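Local atomic coordinates of diaminopimelate decarboxylase (Aquifex aeolicus, PDB entry 2P3E), a protein that probably catalyses the pyridoxal-phosphate-dependent decarboxylation of meso-diaminopimelate to L-lysine, the final step of the diaminopimelate route to lysine. Residues S40-F43 / I44-R47; S131-E134 / L135-N139; Y215-A218 / V219-V223; E361-Q364 / R365-L369; A311-N314 / D315-P319. All coordinates share one frame; numbering follows the deposited sequence.

Interaction 1: S40-F43 / I44-R47; sequences SSNF and IKER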
loop_
_atom_site.group_PDB
_atom_site.type_symbol
_atom_site.label_atom_id
_atom_site.label_comp_id
_atom_site.label_asym_id
_atom_site.label_seq_id
_atom_site.Cartn_x
_atom_site.Cartn_y
_atom_site.Cartn_z
ATOM N N SER B 40 14.228 -18.118 0.725
ATOM C CA SER B 40 15.078 -19.277 0.416
ATOM C C SER B 40 15.826 -19.040 -0.885
ATOM O O SER B 40 15.231 -18.970 -1.964
ATOM C CB SER B 40 14.234 -20.559 0.323
ATOM O OG SER B 40 14.939 -21.604 -0.361
ATOM N N SER B 41 17.154 -18.953 -0.781
ATOM C CA SER B 41 18.002 -18.773 -1.940
ATOM C C SER B 41 17.854 -19.930 -2.936
ATOM O O SER B 41 17.686 -19.704 -4.148
ATOM C CB SER B 41 19.467 -18.630 -1.496
ATOM O OG SER B 41 20.302 -18.358 -2.596
ATOM N N ASN B 42 17.904 -21.165 -2.429
ATOM C CA ASN B 42 17.870 -22.331 -3.307
ATOM C C ASN B 42 16.514 -22.553 -3.949
ATOM O O ASN B 42 16.441 -23.090 -5.054
ATOM C CB ASN B 42 18.369 -23.599 -2.602
ATOM C CG ASN B 42 19.877 -23.657 -2.546
ATOM O OD1 ASN B 42 20.542 -23.692 -3.584
ATOM N ND2 ASN B 42 20.436 -23.606 -1.329
ATOM N N PHE B 43 15.442 -22.153 -3.262
ATOM C CA PHE B 43 14.115 -22.177 -3.895
ATOM C C PHE B 43 14.064 -21.273 -5.123
ATOM O O PHE B 43 13.589 -21.697 -6.191
ATOM C CB PHE B 43 12.991 -21.806 -2.916
ATOM C CG PHE B 43 11.596 -21.985 -3.488
ATOM C CD1 PHE B 43 10.926 -23.203 -3.358
ATOM C CD2 PHE B 43 10.961 -20.944 -4.174
ATOM C CE1 PHE B 43 9.647 -23.376 -3.884
ATOM C CE2 PHE B 43 9.666 -21.102 -4.689
ATOM C CZ PHE B 43 9.014 -22.330 -4.541
ATOM N N ILE B 44 14.528 -20.030 -4.970
ATOM C CA ILE B 44 14.542 -19.059 -6.070
ATOM C C ILE B 44 15.326 -19.607 -7.269
ATOM O O ILE B 44 14.825 -19.601 -8.407
ATOM C CB ILE B 44 15.110 -17.689 -5.626
ATOM C CG1 ILE B 44 14.200 -17.033 -4.569
ATOM C CG2 ILE B 44 15.243 -16.747 -6.817
ATOM C CD1 ILE B 44 14.847 -15.871 -3.820
ATOM N N LYS B 45 16.556 -20.069 -7.008
ATOM C CA LYS B 45 17.441 -20.605 -8.047
ATOM C C LYS B 45 16.795 -21.783 -8.771
ATOM O O LYS B 45 16.869 -21.863 -9.998
ATOM C CB LYS B 45 18.813 -21.027 -7.467
ATOM C CG LYS B 45 19.688 -19.887 -6.925
ATOM C CD LYS B 45 20.870 -20.437 -6.091
ATOM C CE LYS B 45 21.850 -19.336 -5.680
ATOM N NZ LYS B 45 23.112 -19.937 -5.132
ATOM N N GLU B 46 16.174 -22.684 -8.016
ATOM C CA GLU B 46 15.567 -23.896 -8.579
ATOM C C GLU B 46 14.297 -23.626 -9.391
ATOM O O GLU B 46 14.058 -24.302 -10.396
ATOM C CB GLU B 46 15.277 -24.939 -7.500
ATOM C CG GLU B 46 16.542 -25.625 -7.000
ATOM C CD GLU B 46 16.364 -26.313 -5.663
ATOM O OE1 GLU B 46 15.216 -26.602 -5.265
ATOM O OE2 GLU B 46 17.400 -26.570 -5.011
ATOM N N ARG B 47 13.487 -22.655 -8.957
ATOM C CA ARG B 47 12.344 -22.217 -9.785
ATOM C C ARG B 47 12.802 -21.623 -11.113
ATOM O O ARG B 47 12.195 -21.892 -12.161
ATOM C CB ARG B 47 11.454 -21.200 -9.049
ATOM C CG ARG B 47 10.863 -21.723 -7.744
ATOM C CD ARG B 47 9.912 -22.896 -7.939
ATOM N NE ARG B 47 8.643 -22.407 -8.474
ATOM C CZ ARG B 47 7.474 -23.033 -8.363
ATOM N NH1 ARG B 47 7.388 -24.213 -7.732
ATOM N NH2 ARG B 47 6.388 -22.473 -8.890
#
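Arg47 lays its aliphatic stem over one face of the ring of Phe43, one turn earlier in the same helix. The contact is a CH-pi one: CG of Arg47 sits 3.8 Å from the centroid of the Phe43 ring, and the two side chains run alongside each other in the same direction. Bends at chi2 and chi3 fold the arginine so that its guanidinium plane ends only 16° from that of the ring, and the charged end is engaged beyond the turn, with NE bonded to Ser283 O and NH1 in a salt bridge with Glu255. On another flank the extended Lys45 passes beside Ser41, its CE 3.6 Å from Ser41 OG; that hydroxyl is itself hydrogen-bonded to Glu397.

Behind the side chains lies the ladder of helical backbone bonds. Arg47 N reaches Phe43 O at 2.9 Å, and Lys45 N meets Ser41 O at 3.1 Å. Phe43 is held from its other end as well, because its N donates to Ser40 OG over 3.0 Å. Glu21 binds both that hydroxyl and Asn42 N, adding a carboxylate to the group that receives the first amides. This is a serine N-cap at the start of helix 41-54, where the chain leaves strand 36-40 of the mixed sheet.

Interaction 2: S131-E134 / L135-N139; sequences SRQE and LDVLN
Glu134 O receives Leu138 N at 2.8 Å, the shortest backbone bond between 131-134 and 135-139, and Val137 N follows on Gln133 O at 2.9 Å. At the head of the helix, Leu135 N bonds to Ser131 O over 3.2 Å. Ser131 is the N-cap: its OG accepts from Glu134 N, also at 3.2 Å, and so meets an amide that has no carbonyl one turn earlier in the helix to bind.

The polar side chains find their partners beyond the turn. Glu134 has CG anti to the backbone N (chi1 -179°) and stays extended, which carries its carboxylate clear of the turn to a salt bridge with Lys111, while OE1 takes the amide of Glu130. Gln133 OE1 accepts from Leu298 N of the second subunit, and Asp136 OD1 is bonded to Tyr189.

Packing across the contact is mostly hydrocarbon against backbone oxygen. Leu135 CB rests 3.2 Å from Arg132 O, and the CG2 branch of Val137 lies 3.3 Å from Gln133 O. Leu135 and Leu138 both reach Val129 on the preceding barrel strand, as expected for the helix of a beta-alpha-beta crossover, here strand 126-129, helix 132-145 and strand 149-156. The chemistry implies a divided helix start: hydrocarbon seats it on the barrel, while its polar groups find partners in neighbouring elements and across the dimer interface.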
loop_
_atom_site.group_PDB
_atom_site.type_symbol
_atom_site.label_atom_id
_atom_site.label_comp_id
_atom_site.label_asym_id
_atom_site.label_seq_id
_atom_site.Cartn_x
_atom_site.Cartn_y
_atom_site.Cartn_z
ATOM N N SER B 131 -0.007 1.474 -26.417
ATOM C CA SER B 131 -0.887 2.362 -27.182
ATOM C C SER B 131 -0.234 2.916 -28.448
ATOM O O SER B 131 0.989 2.920 -28.595
ATOM C CB SER B 131 -1.389 3.535 -26.313
ATOM O OG SER B 131 -0.287 4.331 -25.911
ATOM N N ARG B 132 -1.071 3.399 -29.357
ATOM C CA ARG B 132 -0.590 4.053 -30.565
ATOM C C ARG B 132 0.100 5.392 -30.275
ATOM O O ARG B 132 1.068 5.758 -30.943
ATOM C CB ARG B 132 -1.750 4.291 -31.520
ATOM C CG ARG B 132 -1.287 4.761 -32.894
ATOM C CD ARG B 132 -2.421 4.753 -33.895
ATOM N NE ARG B 132 -2.791 3.395 -34.305
ATOM C CZ ARG B 132 -3.454 3.114 -35.424
ATOM N NH1 ARG B 132 -3.809 4.094 -36.249
ATOM N NH2 ARG B 132 -3.749 1.857 -35.723
ATOM N N GLN B 133 -0.414 6.140 -29.299
ATOM C CA GLN B 133 0.229 7.383 -28.903
ATOM C C GLN B 133 1.648 7.118 -28.375
ATOM O O GLN B 133 2.585 7.865 -28.684
ATOM C CB GLN B 133 -0.635 8.145 -27.895
ATOM C CG GLN B 133 -0.133 9.546 -27.625
ATOM C CD GLN B 133 -1.124 10.401 -26.870
ATOM O OE1 GLN B 133 -2.027 9.893 -26.197
ATOM N NE2 GLN B 133 -0.967 11.720 -26.989
ATOM N N GLU B 134 1.800 6.024 -27.625
ATOM C CA GLU B 134 3.102 5.550 -27.165
ATOM C C GLU B 134 4.053 5.263 -28.330
ATOM O O GLU B 134 5.229 5.563 -28.234
ATOM C CB GLU B 134 2.962 4.317 -26.247
ATOM C CG GLU B 134 4.305 3.774 -25.714
ATOM C CD GLU B 134 4.178 2.469 -24.927
ATOM O OE1 GLU B 134 3.053 2.139 -24.488
ATOM O OE2 GLU B 134 5.207 1.758 -24.768
ATOM N N LEU B 135 3.547 4.675 -29.415
ATOM C CA LEU B 135 4.345 4.523 -30.642
ATOM C C LEU B 135 4.936 5.870 -31.131
ATOM O O LEU B 135 6.122 5.957 -31.406
ATOM C CB LEU B 135 3.521 3.855 -31.753
ATOM C CG LEU B 135 3.097 2.383 -31.560
ATOM C CD1 LEU B 135 2.052 1.973 -32.598
ATOM C CD2 LEU B 135 4.293 1.481 -31.641
ATOM N N ASP B 136 4.089 6.893 -31.211
ATOM C CA ASP B 136 4.463 8.239 -31.658
ATOM C C ASP B 136 5.488 8.877 -30.718
ATOM O O ASP B 136 6.502 9.451 -31.165
ATOM C CB ASP B 136 3.208 9.118 -31.720
ATOM C CG ASP B 136 2.291 8.749 -32.864
ATOM O OD1 ASP B 136 2.790 8.261 -33.889
ATOM O OD2 ASP B 136 1.063 8.952 -32.742
ATOM N N VAL B 137 5.219 8.756 -29.416
ATOM C CA VAL B 137 6.104 9.258 -28.361
ATOM C C VAL B 137 7.468 8.587 -28.387
ATOM O O VAL B 137 8.497 9.280 -28.397
ATOM C CB VAL B 137 5.458 9.126 -26.950
ATOM C CG1 VAL B 137 6.475 9.475 -25.854
ATOM C CG2 VAL B 137 4.223 10.003 -26.844
ATOM N N LEU B 138 7.487 7.246 -28.401
ATOM C CA LEU B 138 8.733 6.491 -28.519
ATOM C C LEU B 138 9.510 6.854 -29.778
ATOM O O LEU B 138 10.743 6.954 -29.756
ATOM C CB LEU B 138 8.462 4.984 -28.555
ATOM C CG LEU B 138 8.590 4.109 -27.321
ATOM C CD1 LEU B 138 8.384 2.662 -27.778
ATOM C CD2 LEU B 138 9.940 4.273 -26.621
ATOM N N ASN B 139 8.785 7.017 -30.880
ATOM C CA ASN B 139 9.406 7.385 -32.155
ATOM C C ASN B 139 10.047 8.781 -32.054
ATOM O O ASN B 139 11.166 8.997 -32.528
ATOM C CB ASN B 139 8.369 7.342 -33.278
ATOM C CG ASN B 139 8.974 7.606 -34.652
ATOM O OD1 ASN B 139 9.852 6.874 -35.115
ATOM N ND2 ASN B 139 8.493 8.656 -35.311
#

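Interaction 3: Y215-A218 / V219-V223; sequences YREA and VEKVV
Arg216 and Glu220, one helical turn apart, form the salt bridge of this contact, with NH1 of Arg216 donating to OE2 of Glu220 over 3.2 Å. The carboxylate oxygen lies at the guanidinium edge, in its plane, whereas the N-H comes down on OE2 from above the carboxylate plane, the planes being 80° apart. The bend at chi3 (60°) swings the guanidinium over towards Glu220. Glu217 and Lys221 run side by side one residue further on, but their charged atoms, OE2 and NZ, stay 4.2 Å apart, too far for a salt bridge; the nearer approach is Glu217 OE2 to Lys221 CE at 3.7 Å.

These pairs ride on helix 214-231, which links strands 196-202 and 238-240 in a beta-alpha-beta unit of the TIM-barrel-like domain. Its backbone bonds include Glu220 N to Arg216 O at 2.8 Å and Val219 N to Tyr215 O at 2.9 Å.

Apolar packing belongs to the inner flank, where Val219 meets Leu265, Leu268 and Leu269 of helix 258-269. Its CG2 also sets hydrocarbon against backbone oxygen, 3.2 Å from Tyr215 O. Tyr215 bonds through OH to Gly243 O, beside Gly244, a probable pyridoxal phosphate ligand.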
loop_
_atom_site.group_PDB
_atom_site.type_symbol
_atom_site.label_atom_id
_atom_site.label_comp_id
_atom_site.label_asym_id
_atom_site.label_seq_id
_atom_site.Cartn_x
_atom_site.Cartn_y
_atom_site.Cartn_z
ATOM N N TYR B 215 -3.513 -20.964 -22.127
ATOM C CA TYR B 215 -2.277 -20.632 -22.826
ATOM C C TYR B 215 -2.256 -21.165 -24.264
ATOM O O TYR B 215 -1.683 -20.530 -25.141
ATOM C CB TYR B 215 -1.058 -21.131 -22.063
ATOM C CG TYR B 215 -0.650 -20.238 -20.888
ATOM C CD1 TYR B 215 0.158 -19.095 -21.086
ATOM C CD2 TYR B 215 -1.041 -20.554 -19.599
ATOM C CE1 TYR B 215 0.546 -18.271 -19.985
ATOM C CE2 TYR B 215 -0.671 -19.762 -18.503
ATOM C CZ TYR B 215 0.116 -18.619 -18.697
ATOM O OH TYR B 215 0.466 -17.858 -17.583
ATOM N N ARG B 216 -2.860 -22.328 -24.500
ATOM C CA ARG B 216 -2.837 -22.908 -25.844
ATOM C C ARG B 216 -3.497 -21.959 -26.854
ATOM O O ARG B 216 -2.843 -21.543 -27.801
ATOM C CB ARG B 216 -3.464 -24.312 -25.887
ATOM C CG ARG B 216 -2.997 -25.135 -27.104
ATOM C CD ARG B 216 -4.044 -26.155 -27.601
ATOM N NE ARG B 216 -5.285 -25.497 -28.000
ATOM C CZ ARG B 216 -5.498 -24.905 -29.175
ATOM N NH1 ARG B 216 -4.562 -24.890 -30.129
ATOM N NH2 ARG B 216 -6.660 -24.309 -29.390
ATOM N N GLU B 217 -4.760 -21.587 -26.619
ATOM C CA GLU B 217 -5.503 -20.718 -27.541
ATOM C C GLU B 217 -4.829 -19.363 -27.666
ATOM O O GLU B 217 -4.722 -18.821 -28.765
ATOM C CB GLU B 217 -6.976 -20.528 -27.117
ATOM C CG GLU B 217 -7.789 -19.648 -28.113
ATOM C CD GLU B 217 -9.252 -19.440 -27.711
ATOM O OE1 GLU B 217 -9.661 -19.864 -26.608
ATOM O OE2 GLU B 217 -9.999 -18.833 -28.523
ATOM N N ALA B 218 -4.378 -18.835 -26.528
ATOM C CA ALA B 218 -3.700 -17.538 -26.478
ATOM C C ALA B 218 -2.482 -17.526 -27.377
ATOM O O ALA B 218 -2.355 -16.665 -28.254
ATOM C CB ALA B 218 -3.309 -17.190 -25.025
ATOM N N VAL B 219 -1.583 -18.482 -27.153
ATOM C CA VAL B 219 -0.361 -18.602 -27.946
ATOM C C VAL B 219 -0.671 -18.954 -29.418
ATOM O O VAL B 219 0.029 -18.502 -30.320
ATOM C CB VAL B 219 0.660 -19.602 -27.285
ATOM C CG1 VAL B 219 1.881 -19.828 -28.161
ATOM C CG2 VAL B 219 1.093 -19.081 -25.893
ATOM N N GLU B 220 -1.729 -19.728 -29.646
ATOM C CA GLU B 220 -2.179 -20.033 -31.013
ATOM C C GLU B 220 -2.485 -18.749 -31.773
ATOM O O GLU B 220 -2.034 -18.567 -32.899
ATOM C CB GLU B 220 -3.396 -20.953 -30.989
ATOM C CG GLU B 220 -3.901 -21.360 -32.351
ATOM C CD GLU B 220 -5.323 -21.887 -32.282
ATOM O OE1 GLU B 220 -6.231 -21.096 -31.913
ATOM O OE2 GLU B 220 -5.540 -23.083 -32.586
ATOM N N LYS B 221 -3.209 -17.839 -31.131
ATOM C CA LYS B 221 -3.514 -16.534 -31.732
ATOM C C LYS B 221 -2.253 -15.747 -32.062
ATOM O O LYS B 221 -2.164 -15.120 -33.116
ATOM C CB LYS B 221 -4.411 -15.697 -30.803
ATOM C CG LYS B 221 -5.733 -16.337 -30.400
ATOM C CD LYS B 221 -6.703 -16.448 -31.548
ATOM C CE LYS B 221 -8.066 -16.958 -31.054
ATOM N NZ LYS B 221 -9.005 -17.049 -32.215
ATOM N N VAL B 222 -1.287 -15.759 -31.144
ATOM C CA VAL B 222 -0.018 -15.072 -31.363
ATOM C C VAL B 222 0.779 -15.701 -32.506
ATOM O O VAL B 222 1.383 -14.982 -33.316
ATOM C CB VAL B 222 0.831 -14.994 -30.068
ATOM C CG1 VAL B 222 2.265 -14.574 -30.385
ATOM C CG2 VAL B 222 0.195 -13.992 -29.094
ATOM N N VAL B 223 0.763 -17.037 -32.570
ATOM C CA VAL B 223 1.462 -17.779 -33.632
ATOM C C VAL B 223 0.845 -17.437 -34.994
ATOM O O VAL B 223 1.565 -17.199 -35.969
ATOM C CB VAL B 223 1.437 -19.320 -33.387
ATOM C CG1 VAL B 223 1.865 -20.106 -34.658
ATOM C CG2 VAL B 223 2.343 -19.680 -32.224
#

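Interaction 4: E361-Q364 / R365-L369; sequences EEVQ and RGEYL
A type II beta turn from Gln364 to Glu367 reverses the chain just before strand 368-371, and its two end residues are joined by two hydrogen bonds. The turn bond runs from Glu367 N to Gln364 O at 3.1 Å. In the other direction the carboxylate of Glu367 reaches back to the backbone, OE2 accepting from Gln364 N at 2.7 Å with the N-H approaching from above the carboxylate plane, 49° out of it. The extended chain of the glutamate, starting with CG beside its own backbone N (chi1 -81°), spans the mouth of the turn to do this. Gly366 takes the third position at a positive phi of 99°, as type II turns favour.

The connection joins strand 358-361 to strand 368-371 within the mixed sheet, and Glu367 also shares Arg336 with Glu361: each carboxylate forms a salt bridge to that guanidinium, which would be expected to favour the charged form of both acids.

Beneath the turn Val363 supplies the apolar side. Its CG1 branch touches Leu369 CD2 at 3.8 Å and lies 3.7 Å from Glu367 OE1. On the outer side a water bridges Gln364 and Arg365, giving a hydrogen to Gln364 OE1 at 2.8 Å and accepting from Arg365 N at 3.0 Å. Arg365 extends across the dimer interface to a salt bridge with Glu113 of the second subunit.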
loop_
_atom_site.group_PDB
_atom_site.type_symbol
_atom_site.label_atom_id
_atom_site.label_comp_id
_atom_site.label_asym_id
_atom_site.label_seq_id
_atom_site.Cartn_x
_atom_site.Cartn_y
_atom_site.Cartn_z
ATOM N N GLU B 361 -3.471 -23.778 15.413
ATOM C CA GLU B 361 -3.045 -24.196 16.743
ATOM C C GLU B 361 -3.161 -22.993 17.658
ATOM O O GLU B 361 -2.835 -21.856 17.258
ATOM C CB GLU B 361 -1.598 -24.646 16.667
ATOM C CG GLU B 361 -1.232 -25.809 17.536
ATOM C CD GLU B 361 0.170 -26.320 17.247
ATOM O OE1 GLU B 361 0.443 -26.781 16.110
ATOM O OE2 GLU B 361 0.996 -26.264 18.171
ATOM N N GLU B 362 -3.675 -23.224 18.865
ATOM C CA GLU B 362 -3.732 -22.186 19.869
ATOM C C GLU B 362 -2.296 -21.701 20.050
ATOM O O GLU B 362 -1.377 -22.523 20.198
ATOM C CB GLU B 362 -4.285 -22.729 21.196
ATOM C CG GLU B 362 -5.787 -22.907 21.210
ATOM C CD GLU B 362 -6.322 -23.398 22.548
ATOM O OE1 GLU B 362 -5.567 -24.030 23.315
ATOM O OE2 GLU B 362 -7.508 -23.145 22.828
ATOM N N VAL B 363 -2.100 -20.393 19.964
ATOM C CA VAL B 363 -0.783 -19.783 20.156
ATOM C C VAL B 363 -0.900 -18.715 21.225
ATOM O O VAL B 363 -1.978 -18.176 21.444
ATOM C CB VAL B 363 -0.221 -19.168 18.843
ATOM C CG1 VAL B 363 0.285 -20.276 17.902
ATOM C CG2 VAL B 363 -1.270 -18.261 18.155
ATOM N N GLN B 364 0.200 -18.414 21.905
ATOM C CA GLN B 364 0.168 -17.423 22.977
ATOM C C GLN B 364 1.002 -16.186 22.640
ATOM O O GLN B 364 1.803 -16.209 21.700
ATOM C CB GLN B 364 0.632 -18.054 24.298
ATOM C CG GLN B 364 -0.307 -19.199 24.821
ATOM C CD GLN B 364 -1.760 -18.756 25.034
ATOM O OE1 GLN B 364 -2.050 -17.918 25.894
ATOM N NE2 GLN B 364 -2.683 -19.322 24.244
ATOM N N ARG B 365 0.810 -15.129 23.431
ATOM C CA ARG B 365 1.598 -13.915 23.320
ATOM C C ARG B 365 3.093 -14.269 23.341
ATOM O O ARG B 365 3.533 -15.051 24.186
ATOM C CB ARG B 365 1.243 -12.948 24.466
ATOM C CG ARG B 365 2.160 -11.727 24.562
ATOM C CD ARG B 365 1.526 -10.565 25.366
ATOM N NE ARG B 365 2.096 -9.255 24.977
ATOM C CZ ARG B 365 3.143 -8.721 25.587
ATOM N NH1 ARG B 365 3.700 -9.390 26.578
ATOM N NH2 ARG B 365 3.631 -7.543 25.230
ATOM N N GLY B 366 3.850 -13.727 22.386
ATOM C CA GLY B 366 5.295 -13.950 22.308
ATOM C C GLY B 366 5.687 -15.023 21.291
ATOM O O GLY B 366 6.828 -15.053 20.813
ATOM N N GLU B 367 4.749 -15.911 20.961
ATOM C CA GLU B 367 5.012 -16.955 19.965
ATOM C C GLU B 367 5.038 -16.361 18.562
ATOM O O GLU B 367 4.418 -15.333 18.322
ATOM C CB GLU B 367 3.927 -18.020 19.993
ATOM C CG GLU B 367 4.078 -19.042 21.082
ATOM C CD GLU B 367 3.106 -20.180 20.885
ATOM O OE1 GLU B 367 3.268 -20.985 19.929
ATOM O OE2 GLU B 367 2.172 -20.257 21.687
ATOM N N TYR B 368 5.725 -17.039 17.643
ATOM C CA TYR B 368 5.808 -16.590 16.250
ATOM C C TYR B 368 4.950 -17.432 15.304
ATOM O O TYR B 368 4.802 -18.651 15.509
ATOM C CB TYR B 368 7.263 -16.619 15.765
ATOM C CG TYR B 368 8.215 -15.865 16.654
ATOM C CD1 TYR B 368 8.291 -14.469 16.602
ATOM C CD2 TYR B 368 9.043 -16.549 17.564
ATOM C CE1 TYR B 368 9.182 -13.769 17.439
ATOM C CE2 TYR B 368 9.927 -15.858 18.406
ATOM C CZ TYR B 368 9.990 -14.482 18.334
ATOM O OH TYR B 368 10.870 -13.789 19.135
ATOM N N LEU B 369 4.399 -16.777 14.273
ATOM C CA LEU B 369 3.679 -17.460 13.190
ATOM C C LEU B 369 4.421 -17.243 11.859
ATOM O O LEU B 369 5.101 -16.224 11.689
ATOM C CB LEU B 369 2.249 -16.904 13.064
ATOM C CG LEU B 369 1.342 -16.930 14.315
ATOM C CD1 LEU B 369 -0.032 -16.303 14.038
ATOM C CD2 LEU B 369 1.199 -18.375 14.767
HETATM O O HOH W 1 -1.196 -15.292 25.594
#

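Interaction 5: A311-N314 / D315-P319; sequences AGMN and DLIRP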
loop_
_atom_site.group_PDB
_atom_site.type_symbol
_atom_site.label_atom_id
_atom_site.label_comp_id
_atom_site.label_asym_id
_atom_site.label_seq_id
_atom_site.Cartn_x
_atom_site.Cartn_y
_atom_site.Cartn_z
ATOM N N ALA B 311 2.530 -7.893 12.456
ATOM C CA ALA B 311 2.525 -7.658 11.015
ATOM C C ALA B 311 1.113 -7.424 10.562
ATOM O O ALA B 311 0.176 -8.106 11.008
ATOM C CB ALA B 311 3.127 -8.845 10.248
ATOM N N GLY B 312 0.939 -6.470 9.665
ATOM C CA GLY B 312 -0.398 -6.164 9.160
ATOM C C GLY B 312 -0.423 -5.896 7.672
ATOM O O GLY B 312 0.506 -6.267 6.923
ATOM N N MET B 313 -1.501 -5.242 7.237
ATOM C CA MET B 313 -1.692 -4.943 5.824
ATOM C C MET B 313 -0.576 -4.045 5.278
ATOM O O MET B 313 -0.368 -3.972 4.058
ATOM C CB MET B 313 -3.072 -4.315 5.593
ATOM C CG MET B 313 -3.229 -2.917 6.195
ATOM S SD MET B 313 -4.919 -2.289 6.010
ATOM C CE MET B 313 -5.057 -2.079 4.215
ATOM N N ASN B 314 0.099 -3.345 6.184
ATOM C CA ASN B 314 1.277 -2.542 5.859
ATOM C C ASN B 314 2.454 -3.393 5.411
ATOM O O ASN B 314 3.329 -2.901 4.690
ATOM C CB ASN B 314 1.711 -1.713 7.081
ATOM C CG ASN B 314 2.063 -2.585 8.295
ATOM O OD1 ASN B 314 1.247 -3.375 8.793
ATOM N ND2 ASN B 314 3.280 -2.427 8.785
ATOM N N ASP B 315 2.478 -4.651 5.862
ATOM C CA ASP B 315 3.562 -5.607 5.545
ATOM C C ASP B 315 3.172 -6.540 4.410
ATOM O O ASP B 315 3.978 -6.809 3.514
ATOM C CB ASP B 315 3.928 -6.439 6.784
ATOM C CG ASP B 315 4.456 -5.580 7.932
ATOM O OD1 ASP B 315 5.549 -4.976 7.790
ATOM O OD2 ASP B 315 3.777 -5.516 8.980
ATOM N N LEU B 316 1.930 -7.036 4.458
ATOM C CA LEU B 316 1.408 -7.948 3.441
ATOM C C LEU B 316 -0.034 -7.575 3.220
ATOM O O LEU B 316 -0.883 -7.780 4.097
ATOM C CB LEU B 316 1.509 -9.420 3.899
ATOM C CG LEU B 316 0.924 -10.510 2.972
ATOM C CD1 LEU B 316 1.537 -10.497 1.574
ATOM C CD2 LEU B 316 1.069 -11.909 3.597
ATOM N N ILE B 317 -0.303 -7.001 2.054
ATOM C CA ILE B 317 -1.605 -6.378 1.811
ATOM C C ILE B 317 -2.627 -7.329 1.172
ATOM O O ILE B 317 -3.810 -7.020 1.121
ATOM C CB ILE B 317 -1.425 -5.100 0.943
ATOM C CG1 ILE B 317 -2.591 -4.111 1.168
ATOM C CG2 ILE B 317 -1.197 -5.477 -0.540
ATOM C CD1 ILE B 317 -2.299 -2.682 0.578
ATOM N N ARG B 318 -2.169 -8.478 0.667
ATOM C CA ARG B 318 -3.020 -9.324 -0.187
ATOM C C ARG B 318 -4.325 -9.803 0.508
ATOM O O ARG B 318 -5.396 -9.723 -0.109
ATOM C CB ARG B 318 -2.218 -10.490 -0.785
ATOM C CG ARG B 318 -0.999 -10.037 -1.631
ATOM C CD ARG B 318 -0.357 -11.205 -2.389
ATOM N NE ARG B 318 -1.209 -11.657 -3.486
ATOM C CZ ARG B 318 -1.894 -12.802 -3.499
ATOM N NH1 ARG B 318 -1.834 -13.649 -2.478
ATOM N NH2 ARG B 318 -2.633 -13.108 -4.553
ATOM N N PRO B 319 -4.245 -10.326 1.763
ATOM C CA PRO B 319 -5.495 -10.715 2.447
ATOM C C PRO B 319 -6.505 -9.556 2.533
ATOM O O PRO B 319 -7.660 -9.727 2.142
ATOM C CB PRO B 319 -5.017 -11.130 3.839
ATOM C CG PRO B 319 -3.618 -11.641 3.587
ATOM C CD PRO B 319 -3.068 -10.664 2.593
#
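Gly312 O takes two successive amides, Asp315 N at 2.8 Å and Leu316 N at 2.9 Å, winding 312-316 into a tight turn. The two donors use the oxygen differently: Leu316 N lies in the carbonyl plane, whereas Asp315 N comes from above it. This turn is the lead-in between strand 304-309 and helix 318-322, whose Arg318 and Tyr322 are probable substrate-binding residues, as in related decarboxylases.

Asp315 closes the turn with its side chain. Its OD2 accepts from Gly312 N at 3.1 Å through the anti lone pair, the one directed away from the other carboxylate oxygen, so that Gly312 is bonded through both its N and its O. Asn314 runs beside the aspartate, pointing the same way, with the amide plane 59° from that of the carboxylate. Its CG occupies the crowded position between backbone N and carbonyl carbon (chi1 60°), which brings the amide alongside the carboxylate.

The CA of Met313 also makes a CA-H...O contact of 3.4 Å with Leu316 O. The amide of Met313 is bonded to Asp352, and its side chain comes near Glu349, another probable substrate ligand. Ile317 meets Ile317 of the second subunit at the dimer interface. Within the turn, the same isoleucine sets its CB 3.5 Å from Met313 O, and its CG1 lies 4.4 Å from Met313 CE.

Overall arrangement
All five contacts are local, between residues close in sequence, yet their chemistry follows their place in the fold. Interactions 1 and 2 share the serine N-cap, one partly buried at the passage from the mixed sheet towards the barrel, the other buried on the far side of the chain's centre. Interaction 3, partly buried in the middle of a barrel helix, puts a salt bridge and a looser pair of opposite charges on its exposed flank. Interactions 4 and 5 are about 8 Å apart at their nearest atoms and both use a carboxylate to bind a backbone amide, but 5 is wholly buried near the probable substrate site and 4 partly exposed. Across the dimer, Arg365 of interaction 4 packs on Val137 of interaction 2.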